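PDB 4IUS: GCN5-related N-acetyltransferase from Kribbella flavida, which probably transfers an acyl group other than an amino-acyl group, most likely acetyl, to an acceptor that is not established. Local coordinates for residues 38-43 with 74-79; 31-36 with 44-49; 98-103 with 248-253; 25-30 with 59-64. The protein carries 1 engineered substitution. All blocks are in the same frame, centred on the assembly; numbering follows the deposited sequence.

Overall arrangement
Contact 1 touches each of the other three, and contact 4 touches contacts 2 and 3; contacts 2 and 3 do not meet directly, their nearest atoms lying about 6 Å apart. Contacts 2 and 4 are buried and share the small antiparallel sheet: contact 2 pairs strands 30-35 and 44-47, contact 4 sets the turn before strand 30-35 against helix 59-71. Contact 3 is a partly buried strand pair in the larger mixed sheet, interrupted by a bulge. Contact 1 bridges the two sheets, since Ser78 bonds to Ala45 and Ala79 to Leu250. Partly exposed, it uses a salt bridge, paired indoles and waters; contacts 2 and 3 rest on backbone bonds, contact 4 on apolar packing.

Contact 1: 38-43 with 74-79; sequences DVWFLS and DRWLSA. Engineered in segment 74-79: Asp74 (natural residue Gly).
Arg75, with CG anti to its carbonyl carbon (chi1 -68°) and the chain extended from CG to NE, carries its guanidinium to Asp38 and Ser43. The reach ties the loop of the beta hairpin 30-35/44-47 to the segment between helix 59-71 and strand 78-82. The helix closes in a Schellman motif whose positive-phi residue is Asp74, an engineered replacement of glycine. The salt bridge is side-on: Arg75 NE and NH2 each lie 2.9 Å from Asp38 OD1, which sits in the guanidinium plane. NE takes the anti lone pair, whereas NH2 comes from above the carboxylate plane, in keeping with the 75° between the two flat groups. Arg75 NH1 lies 2.9 Å from Ser43 OG in a weak bond; the stronger partner of NH1 is the carbonyl of His35, whose N-H in turn binds Ser43 OG. A leucine in place of Arg75 would probably leave Asp38 without its counter-charge and His35 O without this donor, freeing the loop to shift. Farther along, Trp40 and Trp76 lie side by side as an offset edge-to-face pair, the edge of Trp76 toward the face of Trp40, with planes at 70° and six-membered centroids 5.7 Å apart. Their nearest atoms are the two CZ3 carbons of Trp40 and Trp76, 3.7 Å apart, and His256 also stacks with Trp40. Water 1 lies between the carbonyl oxygens of Trp40 and Trp76. Water 2 joins Ser43 O and Trp76 O and lies 2.7 Å from Ser78 OG.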
loop_
_atom_site.group_PDB
_atom_site.type_symbol
_atom_site.label_atom_id
_atom_site.label_comp_id
_atom_site.label_asym_id
_atom_site.label_seq_id
_atom_site.Cartn_x
_atom_site.Cartn_y
_atom_site.Cartn_z
ATOM N N ASP A 38 0.626 6.569 -17.525
ATOM C CA ASP A 38 2.081 6.280 -17.542
ATOM C C ASP A 38 2.803 6.579 -16.256
ATOM O O ASP A 38 3.982 6.282 -16.169
ATOM C CB ASP A 38 2.757 7.017 -18.694
ATOM C CG ASP A 38 2.263 6.554 -20.039
ATOM O OD1 ASP A 38 2.398 5.339 -20.385
ATOM O OD2 ASP A 38 1.781 7.430 -20.792
ATOM N N VAL A 39 2.109 7.103 -15.242
ATOM C CA VAL A 39 2.752 7.385 -13.963
ATOM C C VAL A 39 3.489 6.126 -13.503
ATOM O O VAL A 39 2.861 5.041 -13.410
ATOM C CB VAL A 39 1.731 7.820 -12.934
ATOM C CG1 VAL A 39 2.382 7.989 -11.564
ATOM C CG2 VAL A 39 1.057 9.144 -13.366
ATOM N N TRP A 40 4.779 6.234 -13.242
ATOM C CA TRP A 40 5.602 5.013 -13.245
ATOM C C TRP A 40 5.139 3.968 -12.238
ATOM O O TRP A 40 5.055 2.777 -12.549
ATOM C CB TRP A 40 7.067 5.349 -13.053
ATOM C CG TRP A 40 7.457 5.848 -11.702
ATOM C CD1 TRP A 40 7.556 7.163 -11.297
ATOM C CD2 TRP A 40 7.821 5.040 -10.549
ATOM N NE1 TRP A 40 7.951 7.226 -9.974
ATOM C CE2 TRP A 40 8.117 5.959 -9.473
ATOM C CE3 TRP A 40 7.929 3.673 -10.316
ATOM C CZ2 TRP A 40 8.510 5.503 -8.193
ATOM C CZ3 TRP A 40 8.276 3.226 -9.050
ATOM C CH2 TRP A 40 8.579 4.127 -8.015
ATOM N N PHE A 41 4.764 4.404 -11.045
ATOM C CA PHE A 41 4.471 3.484 -9.954
ATOM C C PHE A 41 3.104 2.846 -10.077
ATOM O O PHE A 41 2.799 1.923 -9.305
ATOM C CB PHE A 41 4.678 4.119 -8.581
ATOM C CG PHE A 41 3.853 5.354 -8.343
ATOM C CD1 PHE A 41 2.524 5.255 -8.034
ATOM C CD2 PHE A 41 4.418 6.608 -8.490
ATOM C CE1 PHE A 41 1.751 6.398 -7.852
ATOM C CE2 PHE A 41 3.679 7.755 -8.295
ATOM C CZ PHE A 41 2.332 7.643 -7.983
ATOM N N LEU A 42 2.264 3.287 -11.015
ATOM C CA LEU A 42 0.995 2.674 -11.295
ATOM C C LEU A 42 1.120 1.360 -12.060
ATOM O O LEU A 42 0.106 0.629 -12.188
ATOM C CB LEU A 42 0.040 3.621 -12.015
ATOM C CG LEU A 42 -0.326 4.868 -11.172
ATOM C CD1 LEU A 42 -1.280 5.729 -12.000
ATOM C CD2 LEU A 42 -0.909 4.511 -9.804
ATOM N N SER A 43 2.295 1.067 -12.591
ATOM C CA SER A 43 2.543 -0.190 -13.276
ATOM C C SER A 43 3.682 -0.928 -12.580
ATOM O O SER A 43 4.699 -0.336 -12.316
ATOM C CB SER A 43 2.861 0.032 -14.739
ATOM O OG SER A 43 1.769 0.645 -15.431
ATOM N N ASP A 74 7.072 2.143 -23.110
ATOM C CA ASP A 74 8.121 3.054 -22.595
ATOM C C ASP A 74 8.090 3.194 -21.079
ATOM O O ASP A 74 8.413 4.220 -20.523
ATOM C CB ASP A 74 8.057 4.451 -23.279
ATOM C CG ASP A 74 8.878 4.549 -24.549
ATOM O OD1 ASP A 74 9.980 3.943 -24.627
ATOM O OD2 ASP A 74 8.385 5.183 -25.505
ATOM N N ARG A 75 7.689 2.105 -20.407
ATOM C CA ARG A 75 7.615 2.087 -18.964
ATOM C C ARG A 75 8.729 1.273 -18.329
ATOM O O ARG A 75 9.152 0.237 -18.863
ATOM C CB ARG A 75 6.276 1.572 -18.522
ATOM C CG ARG A 75 5.185 2.537 -18.880
ATOM C CD ARG A 75 3.842 2.057 -18.431
ATOM N NE ARG A 75 2.773 2.848 -19.042
ATOM C CZ ARG A 75 1.506 2.527 -18.936
ATOM N NH1 ARG A 75 1.141 1.491 -18.183
ATOM N NH2 ARG A 75 0.598 3.236 -19.573
ATOM N N TRP A 76 9.147 1.743 -17.173
ATOM C CA TRP A 76 10.171 1.078 -16.381
ATOM C C TRP A 76 9.562 0.104 -15.392
ATOM O O TRP A 76 8.575 0.419 -14.729
ATOM C CB TRP A 76 10.980 2.149 -15.678
ATOM C CG TRP A 76 12.000 1.661 -14.706
ATOM C CD1 TRP A 76 13.261 1.217 -14.977
ATOM C CD2 TRP A 76 11.857 1.589 -13.272
ATOM N NE1 TRP A 76 13.909 0.876 -13.819
ATOM C CE2 TRP A 76 13.097 1.087 -12.765
ATOM C CE3 TRP A 76 10.842 1.889 -12.376
ATOM C CZ2 TRP A 76 13.321 0.883 -11.412
ATOM C CZ3 TRP A 76 11.085 1.742 -11.019
ATOM C CH2 TRP A 76 12.309 1.245 -10.544
ATOM N N LEU A 77 10.183 -1.050 -15.257
ATOM C CA LEU A 77 9.656 -2.114 -14.391
ATOM C C LEU A 77 10.190 -2.057 -12.948
ATOM O O LEU A 77 11.377 -1.947 -12.698
ATOM C CB LEU A 77 10.036 -3.458 -14.980
ATOM C CG LEU A 77 9.538 -4.687 -14.219
ATOM C CD1 LEU A 77 8.031 -4.759 -14.264
ATOM C CD2 LEU A 77 10.149 -5.931 -14.836
ATOM N N SER A 78 9.268 -2.125 -12.005
ATOM C CA SER A 78 9.516 -2.415 -10.592
ATOM C C SER A 78 8.642 -3.562 -10.221
ATOM O O SER A 78 7.690 -3.895 -10.912
ATOM C CB SER A 78 9.244 -1.213 -9.681
ATOM O OG SER A 78 7.942 -0.761 -9.788
ATOM N N ALA A 79 8.958 -4.191 -9.090
ATOM C CA ALA A 79 8.219 -5.319 -8.601
ATOM C C ALA A 79 8.031 -5.194 -7.091
ATOM O O ALA A 79 8.927 -4.655 -6.396
ATOM C CB ALA A 79 8.943 -6.631 -8.914
HETATM O O HOH W 1 6.242 2.031 -15.003
HETATM O O HOH W 2 7.365 0.522 -12.075
#

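Contact 2: 31-36 with 44-49; sequences VGLLHD and RAVAAE
Val31 and Val46 face each other as an antiparallel hydrogen-bonded pair, Val31 N reaching Val46 O at 2.9 Å and Val46 N reaching Val31 O at 3.0 Å. The first of these bonds is nearly straight (167° at the hydrogen). Leu33 and Arg44 repeat the pairing with Leu33 N to Arg44 O at 2.8 Å and the return bond Arg44 N to Leu33 O at 3.1 Å; both are more bent. Between them Gly32 and Ala45 make a non-hydrogen-bonded pair, where Ala45 CA offers a CA-H...O contact to Val31 O at 3.2 Å. Beside this backbone, Val31 and Val46 run side by side on one face. Each places one methyl between its backbone N and carbonyl carbon, the crowded position (chi1 55° for CG1 of Val31), and these two methyls, Val31 CG1 and Val46 CG2, meet at 3.7 Å. Leu33 crosses Val46 at about a right angle, CD1 of Leu33 touching CG2 of Val46 at 3.9 Å. Helix 6-19 packs on this face, with Leu15 against both valines and Leu18 and Val19 against Leu33. Arg44 projects on the same face, its guanidinium held by a salt bridge to Asp148 and a hydrogen bond to the carbonyl of Thr147. Backbone bonds continue outward on both flanks, from Gly32 to Val25 and from Ala45 to Ser78 and Glu80. The arrangement is a beta hairpin, strands 30-35 and 44-47, forming two thirds of a three-stranded antiparallel meander.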
loop_
_atom_site.group_PDB
_atom_site.type_symbol
_atom_site.label_atom_id
_atom_site.label_comp_id
_atom_site.label_asym_id
_atom_site.label_seq_id
_atom_site.Cartn_x
_atom_site.Cartn_y
_atom_site.Cartn_z
ATOM N N VAL A 31 3.312 -11.676 -12.556
ATOM C CA VAL A 31 2.321 -10.988 -13.365
ATOM C C VAL A 31 2.684 -9.520 -13.436
ATOM O O VAL A 31 2.880 -8.850 -12.416
ATOM C CB VAL A 31 0.860 -11.186 -12.890
ATOM C CG1 VAL A 31 0.638 -10.799 -11.432
ATOM C CG2 VAL A 31 -0.123 -10.501 -13.842
ATOM N N GLY A 32 2.797 -9.034 -14.662
ATOM C CA GLY A 32 2.973 -7.600 -14.898
ATOM C C GLY A 32 1.626 -6.928 -14.969
ATOM O O GLY A 32 0.675 -7.467 -15.524
ATOM N N LEU A 33 1.530 -5.763 -14.384
ATOM C CA LEU A 33 0.270 -5.034 -14.236
ATOM C C LEU A 33 0.472 -3.631 -14.799
ATOM O O LEU A 33 1.258 -2.840 -14.285
ATOM C CB LEU A 33 -0.134 -4.988 -12.790
ATOM C CG LEU A 33 -0.366 -6.346 -12.129
ATOM C CD1 LEU A 33 -0.409 -6.196 -10.593
ATOM C CD2 LEU A 33 -1.606 -7.069 -12.666
ATOM N N LEU A 34 -0.232 -3.338 -15.894
ATOM C CA LEU A 34 -0.046 -2.083 -16.657
ATOM C C LEU A 34 -1.313 -1.222 -16.532
ATOM O O LEU A 34 -2.408 -1.621 -16.933
ATOM C CB LEU A 34 0.296 -2.386 -18.134
ATOM C CG LEU A 34 1.713 -2.917 -18.361
ATOM C CD1 LEU A 34 1.908 -3.686 -19.669
ATOM C CD2 LEU A 34 2.750 -1.807 -18.255
ATOM N N HIS A 35 -1.141 -0.019 -16.009
ATOM C CA HIS A 35 -2.221 0.944 -15.857
ATOM C C HIS A 35 -2.437 1.679 -17.158
ATOM O O HIS A 35 -1.550 1.715 -18.008
ATOM C CB HIS A 35 -1.815 1.890 -14.756
ATOM C CG HIS A 35 -2.933 2.673 -14.172
ATOM N ND1 HIS A 35 -3.410 3.845 -14.704
ATOM C CD2 HIS A 35 -3.703 2.395 -13.061
ATOM C CE1 HIS A 35 -4.436 4.268 -13.939
ATOM N NE2 HIS A 35 -4.613 3.399 -12.945
ATOM N N ASP A 36 -3.609 2.275 -17.338
ATOM C CA ASP A 36 -3.809 3.170 -18.480
ATOM C C ASP A 36 -2.840 4.364 -18.461
ATOM O O ASP A 36 -2.315 4.762 -19.491
ATOM C CB ASP A 36 -5.267 3.671 -18.534
ATOM C CG ASP A 36 -6.275 2.581 -18.961
ATOM O OD1 ASP A 36 -5.874 1.482 -19.394
ATOM O OD2 ASP A 36 -7.490 2.842 -18.881
ATOM N N ARG A 44 3.509 -2.223 -12.294
ATOM C CA ARG A 44 4.526 -2.992 -11.584
ATOM C C ARG A 44 4.233 -4.455 -11.796
ATOM O O ARG A 44 3.151 -4.837 -12.277
ATOM C CB ARG A 44 4.523 -2.683 -10.080
ATOM C CG ARG A 44 3.300 -3.166 -9.362
ATOM C CD ARG A 44 3.338 -2.933 -7.863
ATOM N NE ARG A 44 3.384 -1.498 -7.609
ATOM C CZ ARG A 44 2.567 -0.825 -6.801
ATOM N NH1 ARG A 44 1.692 -1.463 -6.031
ATOM N NH2 ARG A 44 2.718 0.502 -6.685
ATOM N N ALA A 45 5.207 -5.285 -11.433
ATOM C CA ALA A 45 5.000 -6.728 -11.355
ATOM C C ALA A 45 4.809 -7.170 -9.903
ATOM O O ALA A 45 5.419 -6.577 -8.995
ATOM C CB ALA A 45 6.127 -7.488 -12.000
ATOM N N VAL A 46 4.022 -8.224 -9.722
ATOM C CA VAL A 46 3.865 -8.882 -8.433
ATOM C C VAL A 46 3.865 -10.402 -8.668
ATOM O O VAL A 46 3.929 -10.860 -9.826
ATOM C CB VAL A 46 2.589 -8.403 -7.671
ATOM C CG1 VAL A 46 2.592 -6.869 -7.480
ATOM C CG2 VAL A 46 1.330 -8.895 -8.376
ATOM N N ALA A 47 3.834 -11.177 -7.581
ATOM C CA ALA A 47 3.736 -12.622 -7.728
ATOM C C ALA A 47 2.372 -13.016 -8.287
ATOM O O ALA A 47 1.352 -12.538 -7.828
ATOM C CB ALA A 47 3.910 -13.323 -6.400
ATOM N N ALA A 48 2.375 -13.879 -9.285
ATOM C CA ALA A 48 1.134 -14.350 -9.878
ATOM C C ALA A 48 0.327 -15.235 -8.965
ATOM O O ALA A 48 -0.896 -15.247 -9.085
ATOM C CB ALA A 48 1.459 -15.100 -11.180
ATOM N N GLU A 49 1.021 -16.016 -8.130
ATOM C CA GLU A 49 0.416 -17.068 -7.310
ATOM C C GLU A 49 1.035 -17.041 -5.897
ATOM O O GLU A 49 1.835 -17.902 -5.540
ATOM C CB GLU A 49 0.626 -18.450 -7.947
ATOM C CG GLU A 49 0.004 -18.607 -9.339
ATOM C CD GLU A 49 0.373 -19.929 -9.980
ATOM O OE1 GLU A 49 0.755 -20.860 -9.243
ATOM O OE2 GLU A 49 0.331 -19.996 -11.219
#

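Contact 3: 98-103 with 248-253; sequences MTIVSR and VHLGDP
Ile100 meets Leu250 and Val248 beside a classic beta bulge in the pairing of strands 99-109 and 242-251, antiparallel neighbours in the mixed sheet of this GNAT protein. The bulge is read from the bonding: Val101 N donates to His249 O at 2.9 Å, His249 N donates to Ser102 O at 3.0 Å, and so both Val101 and Ser102 oppose one residue. Ile100 has CG1 anti to its carbonyl carbon (chi1 -65°), which brings that atom within 3.7 Å of Leu250 CD2, and the same Ile100 CG1 is 3.8 Å from Val248 CG1. Ile100 and Leu250 lie side by side, pointing the same way, and helix 89-95 packs on their face through Val94. Cutting Ile100 back to an alanine removes CG1, which would probably open a gap beside Val248 CG1 and Leu250 CD2 and cost Val94 a packing partner. On the other face, Ser102 sets OG between its backbone N and carbonyl carbon (chi1 65°), 3.5 Å from His249 CB. The hydroxyl and His249 ND1 both bond to the C-terminal carboxylate of Arg261, OG to OXT and ND1 to O. Met98, a selenomethionine deposited in two conformers, is bent at chi3 (83°) in the one described; this turns CE to within 4.0 Å of Leu250 CB. Asp252, beyond the strand end, forms a salt bridge with Arg67. Past the end of the pairing, water 3 bridges the strands, accepting from Thr99 OG1 at 2.7 Å and donating to Gly251 O at 2.9 Å.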
loop_
_atom_site.group_PDB
_atom_site.type_symbol
_atom_site.label_atom_id
_atom_site.label_comp_id
_atom_site.label_asym_id
_atom_site.label_seq_id
_atom_site.Cartn_x
_atom_site.Cartn_y
_atom_site.Cartn_z
HETATM N N MSE A 98 17.240 -7.472 -11.458
HETATM C CA MSE A 98 16.607 -6.531 -10.585
HETATM C C MSE A 98 17.480 -6.202 -9.382
HETATM O O MSE A 98 18.418 -6.946 -9.054
HETATM C CB MSE A 98 15.228 -7.008 -10.162
HETATM C CG MSE A 98 14.324 -7.305 -11.333
HETATM SE SE MSE A 98 12.417 -7.316 -10.891
HETATM C CE MSE A 98 12.042 -5.432 -10.984
ATOM N N THR A 99 17.126 -5.121 -8.677
ATOM C CA THR A 99 17.823 -4.696 -7.464
ATOM C C THR A 99 16.788 -4.533 -6.350
ATOM O O THR A 99 15.775 -3.863 -6.542
ATOM C CB THR A 99 18.516 -3.336 -7.678
ATOM O OG1 THR A 99 19.475 -3.488 -8.723
ATOM C CG2 THR A 99 19.217 -2.851 -6.401
ATOM N N ILE A 100 17.044 -5.108 -5.184
ATOM C CA ILE A 100 16.210 -4.859 -4.016
ATOM C C ILE A 100 16.611 -3.503 -3.443
ATOM O O ILE A 100 17.748 -3.308 -3.011
ATOM C CB ILE A 100 16.336 -5.990 -2.962
ATOM C CG1 ILE A 100 15.802 -7.313 -3.505
ATOM C CG2 ILE A 100 15.618 -5.581 -1.677
ATOM C CD1 ILE A 100 16.163 -8.534 -2.681
ATOM N N VAL A 101 15.660 -2.582 -3.450
ATOM C CA VAL A 101 15.849 -1.258 -2.889
ATOM C C VAL A 101 15.496 -1.189 -1.406
ATOM O O VAL A 101 16.097 -0.438 -0.663
ATOM C CB VAL A 101 15.037 -0.262 -3.743
ATOM C CG1 VAL A 101 14.977 1.114 -3.118
ATOM C CG2 VAL A 101 15.685 -0.170 -5.125
ATOM N N SER A 102 14.512 -1.974 -0.998
ATOM C CA SER A 102 14.045 -1.956 0.380
ATOM C C SER A 102 13.286 -3.226 0.689
ATOM O O SER A 102 12.772 -3.874 -0.222
ATOM C CB SER A 102 13.142 -0.778 0.638
ATOM O OG SER A 102 11.960 -0.871 -0.122
ATOM N N ARG A 103 13.193 -3.519 1.985
ATOM C CA ARG A 103 12.388 -4.609 2.512
ATOM C C ARG A 103 11.550 -4.056 3.631
ATOM O O ARG A 103 11.779 -4.324 4.816
ATOM C CB ARG A 103 13.234 -5.781 2.983
ATOM C CG ARG A 103 13.846 -6.544 1.827
ATOM C CD ARG A 103 14.752 -7.671 2.291
ATOM N NE ARG A 103 15.960 -7.149 2.913
ATOM C CZ ARG A 103 16.847 -7.899 3.594
ATOM N NH1 ARG A 103 16.655 -9.205 3.763
ATOM N NH2 ARG A 103 17.920 -7.334 4.123
ATOM N N VAL A 248 9.104 -6.669 -0.195
ATOM C CA VAL A 248 10.368 -6.529 -0.918
ATOM C C VAL A 248 10.071 -5.678 -2.155
ATOM O O VAL A 248 9.168 -5.999 -2.897
ATOM C CB VAL A 248 10.918 -7.888 -1.391
ATOM C CG1 VAL A 248 12.346 -7.651 -1.894
ATOM C CG2 VAL A 248 10.957 -8.924 -0.234
ATOM N N HIS A 249 10.776 -4.564 -2.298
ATOM C CA HIS A 249 10.588 -3.635 -3.416
ATOM C C HIS A 249 11.829 -3.706 -4.269
ATOM O O HIS A 249 12.934 -3.477 -3.796
ATOM C CB HIS A 249 10.376 -2.204 -2.908
ATOM C CG HIS A 249 9.097 -2.008 -2.154
ATOM N ND1 HIS A 249 8.694 -0.792 -1.723
ATOM C CD2 HIS A 249 8.069 -2.882 -1.871
ATOM C CE1 HIS A 249 7.501 -0.921 -1.108
ATOM N NE2 HIS A 249 7.116 -2.191 -1.193
ATOM N N LEU A 250 11.643 -4.058 -5.531
ATOM C CA LEU A 250 12.700 -4.254 -6.511
ATOM C C LEU A 250 12.530 -3.331 -7.706
ATOM O O LEU A 250 11.404 -3.065 -8.131
ATOM C CB LEU A 250 12.695 -5.698 -7.043
ATOM C CG LEU A 250 12.766 -6.808 -5.987
ATOM C CD1 LEU A 250 11.407 -7.414 -5.622
ATOM C CD2 LEU A 250 13.730 -7.890 -6.486
ATOM N N GLY A 251 13.647 -2.902 -8.271
ATOM C CA GLY A 251 13.607 -2.153 -9.492
ATOM C C GLY A 251 14.557 -2.680 -10.564
ATOM O O GLY A 251 15.609 -3.219 -10.259
ATOM N N ASP A 252 14.202 -2.460 -11.820
ATOM C CA ASP A 252 15.092 -2.705 -12.943
ATOM C C ASP A 252 16.170 -1.628 -13.004
ATOM O O ASP A 252 16.093 -0.570 -12.365
ATOM C CB ASP A 252 14.323 -2.762 -14.254
ATOM C CG ASP A 252 14.081 -4.153 -14.746
ATOM O OD1 ASP A 252 14.320 -5.126 -14.032
ATOM O OD2 ASP A 252 13.567 -4.262 -15.883
ATOM N N PRO A 253 17.187 -1.854 -13.843
ATOM C CA PRO A 253 18.224 -0.838 -14.008
ATOM C C PRO A 253 17.660 0.456 -14.596
ATOM O O PRO A 253 16.665 0.444 -15.328
ATOM C CB PRO A 253 19.210 -1.494 -14.989
ATOM C CG PRO A 253 18.988 -2.947 -14.814
ATOM C CD PRO A 253 17.512 -3.099 -14.546
HETATM O O HOH W 3 18.364 -3.364 -11.205
#

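Contact 4: 25-30 with 59-64; sequences VVAGPL and VPWALE
Ala27 and Ala62 bring their CA atoms to 4.8 Å where a type II' beta turn, Ala27 to Leu30, lies against the first turns of helix 59-71. The turn links strands 22-27 and 30-35 as a tight beta hairpin, and Gly28 takes its positive phi (58°); a side chain there would clash with the ring of Pro29. Contact with the helix is apolar packing. In Trp61 the placement of CG anti to the backbone N (chi1 159°) swings the six-membered end of the indole to the turn, its edge coming to Gly28, with Trp61 CZ3 3.6 Å from Gly28 N, while Trp61 CH2 touches Ala27 CB at 3.7 Å. Leu30 points toward the helix, its CD1 3.9 Å from Ala62 CB and near the backbone N of Leu63. At the helix start Pro29 CG meets Val59 CG2 at 4.1 Å. Helix 89-95 also packs here, Leu93 touching both Leu30 and Val59, and Leu89 and Val92 adding to the cover of Val59. The tightest approach involves no ring at all: the methyl CB of Ala62 sits 3.2 Å from the carbonyl O of Ala27.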
loop_
_atom_site.group_PDB
_atom_site.type_symbol
_atom_site.label_atom_id
_atom_site.label_comp_id
_atom_site.label_asym_id
_atom_site.label_seq_id
_atom_site.Cartn_x
_atom_site.Cartn_y
_atom_site.Cartn_z
ATOM N N VAL A 25 -0.228 -9.115 -17.611
ATOM C CA VAL A 25 0.703 -9.919 -18.425
ATOM C C VAL A 25 1.213 -11.054 -17.527
ATOM O O VAL A 25 2.159 -10.881 -16.744
ATOM C CB VAL A 25 1.852 -9.068 -18.964
ATOM C CG1 VAL A 25 2.827 -9.948 -19.755
ATOM C CG2 VAL A 25 1.277 -7.923 -19.798
ATOM N N VAL A 26 0.496 -12.162 -17.527
ATOM C CA VAL A 26 0.855 -13.288 -16.665
ATOM C C VAL A 26 1.956 -14.095 -17.347
ATOM O O VAL A 26 1.863 -14.464 -18.508
ATOM C CB VAL A 26 -0.326 -14.213 -16.362
ATOM C CG1 VAL A 26 0.129 -15.423 -15.522
ATOM C CG2 VAL A 26 -1.434 -13.430 -15.645
ATOM N N ALA A 27 3.021 -14.376 -16.622
ATOM C CA ALA A 27 4.144 -15.179 -17.165
ATOM C C ALA A 27 4.662 -16.030 -16.009
ATOM O O ALA A 27 5.459 -15.554 -15.190
ATOM C CB ALA A 27 5.233 -14.287 -17.751
ATOM N N GLY A 28 4.208 -17.275 -15.956
ATOM C CA GLY A 28 4.686 -18.163 -14.909
ATOM C C GLY A 28 4.419 -17.607 -13.519
ATOM O O GLY A 28 3.287 -17.288 -13.214
ATOM N N PRO A 29 5.458 -17.479 -12.688
ATOM C CA PRO A 29 5.197 -17.043 -11.343
ATOM C C PRO A 29 5.065 -15.552 -11.175
ATOM O O PRO A 29 4.891 -15.101 -10.055
ATOM C CB PRO A 29 6.422 -17.543 -10.589
ATOM C CG PRO A 29 7.505 -17.439 -11.603
ATOM C CD PRO A 29 6.885 -17.841 -12.888
ATOM N N LEU A 30 5.135 -14.783 -12.264
ATOM C CA LEU A 30 5.046 -13.318 -12.176
ATOM C C LEU A 30 3.843 -12.824 -12.974
ATOM O O LEU A 30 3.453 -13.433 -13.971
ATOM C CB LEU A 30 6.291 -12.670 -12.784
ATOM C CG LEU A 30 7.614 -13.077 -12.177
ATOM C CD1 LEU A 30 8.736 -12.452 -12.976
ATOM C CD2 LEU A 30 7.643 -12.710 -10.723
ATOM N N VAL A 59 11.831 -18.156 -14.261
ATOM C CA VAL A 59 11.906 -16.721 -13.989
ATOM C C VAL A 59 12.581 -15.899 -15.106
ATOM O O VAL A 59 12.099 -14.819 -15.426
ATOM C CB VAL A 59 12.483 -16.431 -12.578
ATOM C CG1 VAL A 59 12.705 -14.937 -12.373
ATOM C CG2 VAL A 59 11.546 -17.037 -11.508
ATOM N N PRO A 60 13.699 -16.363 -15.705
ATOM C CA PRO A 60 14.292 -15.523 -16.751
ATOM C C PRO A 60 13.323 -15.208 -17.898
ATOM O O PRO A 60 13.148 -14.050 -18.270
ATOM C CB PRO A 60 15.469 -16.351 -17.228
ATOM C CG PRO A 60 15.855 -17.139 -16.016
ATOM C CD PRO A 60 14.570 -17.493 -15.321
ATOM N N TRP A 61 12.650 -16.213 -18.421
ATOM C CA TRP A 61 11.659 -16.020 -19.472
ATOM C C TRP A 61 10.508 -15.154 -18.969
ATOM O O TRP A 61 10.013 -14.303 -19.690
ATOM C CB TRP A 61 11.162 -17.392 -19.928
ATOM C CG TRP A 61 9.831 -17.332 -20.612
ATOM C CD1 TRP A 61 9.561 -17.004 -21.942
ATOM C CD2 TRP A 61 8.555 -17.473 -19.983
ATOM N NE1 TRP A 61 8.204 -16.991 -22.143
ATOM C CE2 TRP A 61 7.564 -17.247 -20.986
ATOM C CE3 TRP A 61 8.145 -17.778 -18.700
ATOM C CZ2 TRP A 61 6.219 -17.285 -20.692
ATOM C CZ3 TRP A 61 6.802 -17.823 -18.422
ATOM C CH2 TRP A 61 5.859 -17.592 -19.405
ATOM N N ALA A 62 10.061 -15.388 -17.745
ATOM C CA ALA A 62 8.937 -14.602 -17.225
ATOM C C ALA A 62 9.288 -13.106 -17.151
ATOM O O ALA A 62 8.493 -12.231 -17.520
ATOM C CB ALA A 62 8.533 -15.143 -15.842
ATOM N N LEU A 63 10.447 -12.818 -16.600
ATOM C CA LEU A 63 10.892 -11.475 -16.470
ATOM C C LEU A 63 11.076 -10.808 -17.835
ATOM O O LEU A 63 10.731 -9.644 -17.992
ATOM C CB LEU A 63 12.139 -11.457 -15.570
ATOM C CG LEU A 63 12.690 -10.119 -15.174
ATOM C CD1 LEU A 63 11.658 -9.268 -14.452
ATOM C CD2 LEU A 63 13.873 -10.325 -14.268
ATOM N N GLU A 64 11.677 -11.508 -18.784
ATOM C CA GLU A 64 11.816 -10.910 -20.095
ATOM C C GLU A 64 10.485 -10.670 -20.766
ATOM O O GLU A 64 10.333 -9.656 -21.445
ATOM C CB GLU A 64 12.714 -11.770 -20.965
ATOM C CG GLU A 64 14.143 -11.839 -20.479
ATOM C CD GLU A 64 14.763 -10.465 -20.355
ATOM O OE1 GLU A 64 14.586 -9.677 -21.295
ATOM O OE2 GLU A 64 15.355 -10.150 -19.300
#